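Local atomic coordinates of CPI (Ascaris lumbricoides, PDB entry 4IT7), a protein that probably inhibits papain-like cysteine proteases as a roundworm member of the cystatin family, with a proposed immunomodulatory role. Residues P17-L22 with V43-A48. Sequence-based numbering, arbitrary orientation.
Sequences PKIQAL and VKVISA
Ile19 meets Ala48 and Val45 where the first turn of helix 17-33 lies against strand 38-51, part of the cystatin fold in which one long helix rests on the face of an antiparallel sheet. The segment axes approach to 10.2 Å and their N-to-C directions differ by 112°, so the helix crosses this strand rather than following it. Ile19 points its CB toward the strand and divides there. CG2, held opposite the backbone N by a chi1 of -65°, comes 3.8 Å from Ala48 CB and 4.4 Å from Val45 CG1, so it leans on Ala48 and only loosely on Val45, both of which point toward the helix. The other branch leaves through CG1 and bends at chi2 to return CD1 toward the same methyl, Ala48 CB, at 4.1 Å. Ala48 thus receives both arms of the isoleucine, while Leu60 on strand 56-70 touches Ile19 and Ala48 and extends the apolar layer across the sheet.

Between Val45 and Ala48, Ile46 and Ser47 both face Glu61 in a classic beta bulge. The bulge puts one extra residue on this strand opposite Glu61, consistent with Val45 and Ala48, three positions apart, both pointing toward the helix.

Next to these apolar contacts, Gln20 bends at chi2 (-66°), bringing its amide nitrogen NE2 alongside the CG2 methyl of Val45, at 3.8 Å, a van der Waals contact. The same nitrogen donates to the backbone O of Val14, tying the helix to the segment just before it. Its second link is a water, which lies 2.8 Å from Gln20 NE2 and accepts again from Val45 N at 3.1 Å, bridging the glutamine amide and the strand backbone.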
loop_
_atom_site.group_PDB
_atom_site.type_symbol
_atom_site.label_atom_id
_atom_site.label_comp_id
_atom_site.label_asym_id
_atom_site.label_seq_id
_atom_site.Cartn_x
_atom_site.Cartn_y
_atom_site.Cartn_z
ATOM N N PRO A 17 9.112 9.660 5.644
ATOM C CA PRO A 17 7.897 10.392 5.306
ATOM C C PRO A 17 7.468 10.111 3.873
ATOM O O PRO A 17 6.273 10.027 3.596
ATOM C CB PRO A 17 8.300 11.862 5.486
ATOM C CG PRO A 17 9.488 11.839 6.393
ATOM C CD PRO A 17 10.212 10.559 6.056
ATOM N N LYS A 18 8.436 9.917 2.985
ATOM C CA LYS A 18 8.129 9.502 1.626
ATOM C C LYS A 18 7.605 8.043 1.535
ATOM O O LYS A 18 6.743 7.769 0.722
ATOM C CB LYS A 18 9.335 9.743 0.688
ATOM C CG LYS A 18 9.156 9.316 -0.789
ATOM C CD LYS A 18 7.909 9.906 -1.473
ATOM C CE LYS A 18 7.973 9.890 -3.003
ATOM N NZ LYS A 18 8.343 8.561 -3.568
ATOM N N ILE A 19 8.151 7.111 2.320
ATOM C CA ILE A 19 7.648 5.737 2.312
ATOM C C ILE A 19 6.194 5.714 2.791
ATOM O O ILE A 19 5.369 5.096 2.142
ATOM C CB ILE A 19 8.508 4.734 3.125
ATOM C CG1 ILE A 19 9.898 4.587 2.496
ATOM C CG2 ILE A 19 7.810 3.361 3.251
ATOM C CD1 ILE A 19 9.977 4.050 1.079
ATOM N N GLN A 20 5.893 6.408 3.888
ATOM C CA GLN A 20 4.529 6.534 4.375
ATOM C C GLN A 20 3.515 7.040 3.297
ATOM O O GLN A 20 2.488 6.392 3.045
ATOM C CB GLN A 20 4.509 7.423 5.617
ATOM C CG GLN A 20 5.110 6.754 6.869
ATOM C CD GLN A 20 4.308 5.552 7.399
ATOM O OE1 GLN A 20 3.087 5.580 7.447
ATOM N NE2 GLN A 20 5.008 4.501 7.816
ATOM N N ALA A 21 3.827 8.174 2.663
ATOM C CA ALA A 21 3.056 8.736 1.523
ATOM C C ALA A 21 2.816 7.675 0.485
ATOM O O ALA A 21 1.671 7.448 0.080
ATOM C CB ALA A 21 3.811 9.899 0.890
ATOM N N LEU A 22 3.882 6.988 0.077
ATOM C CA LEU A 22 3.709 5.943 -0.906
ATOM C C LEU A 22 2.776 4.794 -0.449
ATOM O O LEU A 22 1.945 4.328 -1.257
ATOM C CB LEU A 22 5.046 5.358 -1.364
ATOM C CG LEU A 22 6.042 6.137 -2.230
ATOM C CD1 LEU A 22 7.161 5.190 -2.627
ATOM C CD2 LEU A 22 5.466 6.889 -3.431
ATOM N N VAL A 43 -2.520 -1.543 8.721
ATOM C CA VAL A 43 -2.061 -1.750 10.098
ATOM C C VAL A 43 -0.606 -1.273 10.247
ATOM O O VAL A 43 -0.287 -0.368 11.049
ATOM C CB VAL A 43 -2.243 -3.236 10.467
ATOM C CG1 VAL A 43 -1.708 -3.525 11.874
ATOM C CG2 VAL A 43 -3.727 -3.560 10.377
ATOM N N LYS A 44 0.275 -1.837 9.421
ATOM C CA LYS A 44 1.638 -1.342 9.391
ATOM C C LYS A 44 2.354 -1.604 8.065
ATOM O O LYS A 44 2.081 -2.591 7.331
ATOM C CB LYS A 44 2.459 -1.948 10.544
ATOM C CG LYS A 44 2.704 -3.455 10.433
ATOM C CD LYS A 44 3.813 -3.902 11.377
ATOM C CE LYS A 44 3.740 -3.140 12.700
ATOM N NZ LYS A 44 4.463 -3.861 13.779
ATOM N N VAL A 45 3.327 -0.745 7.807
ATOM C CA VAL A 45 4.234 -1.025 6.745
ATOM C C VAL A 45 5.234 -2.052 7.288
ATOM O O VAL A 45 6.081 -1.705 8.059
ATOM C CB VAL A 45 4.915 0.259 6.198
ATOM C CG1 VAL A 45 5.640 -0.071 4.919
ATOM C CG2 VAL A 45 3.902 1.386 5.948
ATOM N N ILE A 46 5.131 -3.301 6.853
ATOM C CA ILE A 46 6.050 -4.381 7.302
ATOM C C ILE A 46 7.490 -4.119 6.791
ATOM O O ILE A 46 8.441 -4.123 7.573
ATOM C CB ILE A 46 5.573 -5.737 6.785
ATOM C CG1 ILE A 46 4.219 -6.076 7.362
ATOM C CG2 ILE A 46 6.553 -6.873 7.043
ATOM C CD1 ILE A 46 3.524 -7.146 6.516
ATOM N N SER A 47 7.656 -3.880 5.485
ATOM C CA SER A 47 8.976 -3.543 4.950
ATOM C C SER A 47 8.946 -2.588 3.746
ATOM O O SER A 47 7.881 -2.344 3.160
ATOM C CB SER A 47 9.700 -4.819 4.587
ATOM O OG SER A 47 9.058 -5.445 3.504
ATOM N N ALA A 48 10.129 -2.080 3.376
ATOM C CA ALA A 48 10.272 -1.125 2.286
ATOM C C ALA A 48 11.665 -1.247 1.747
ATOM O O ALA A 48 12.617 -1.293 2.509
ATOM C CB ALA A 48 10.038 0.278 2.796
HETATM O O HOH W 1 4.247 2.053 8.879
#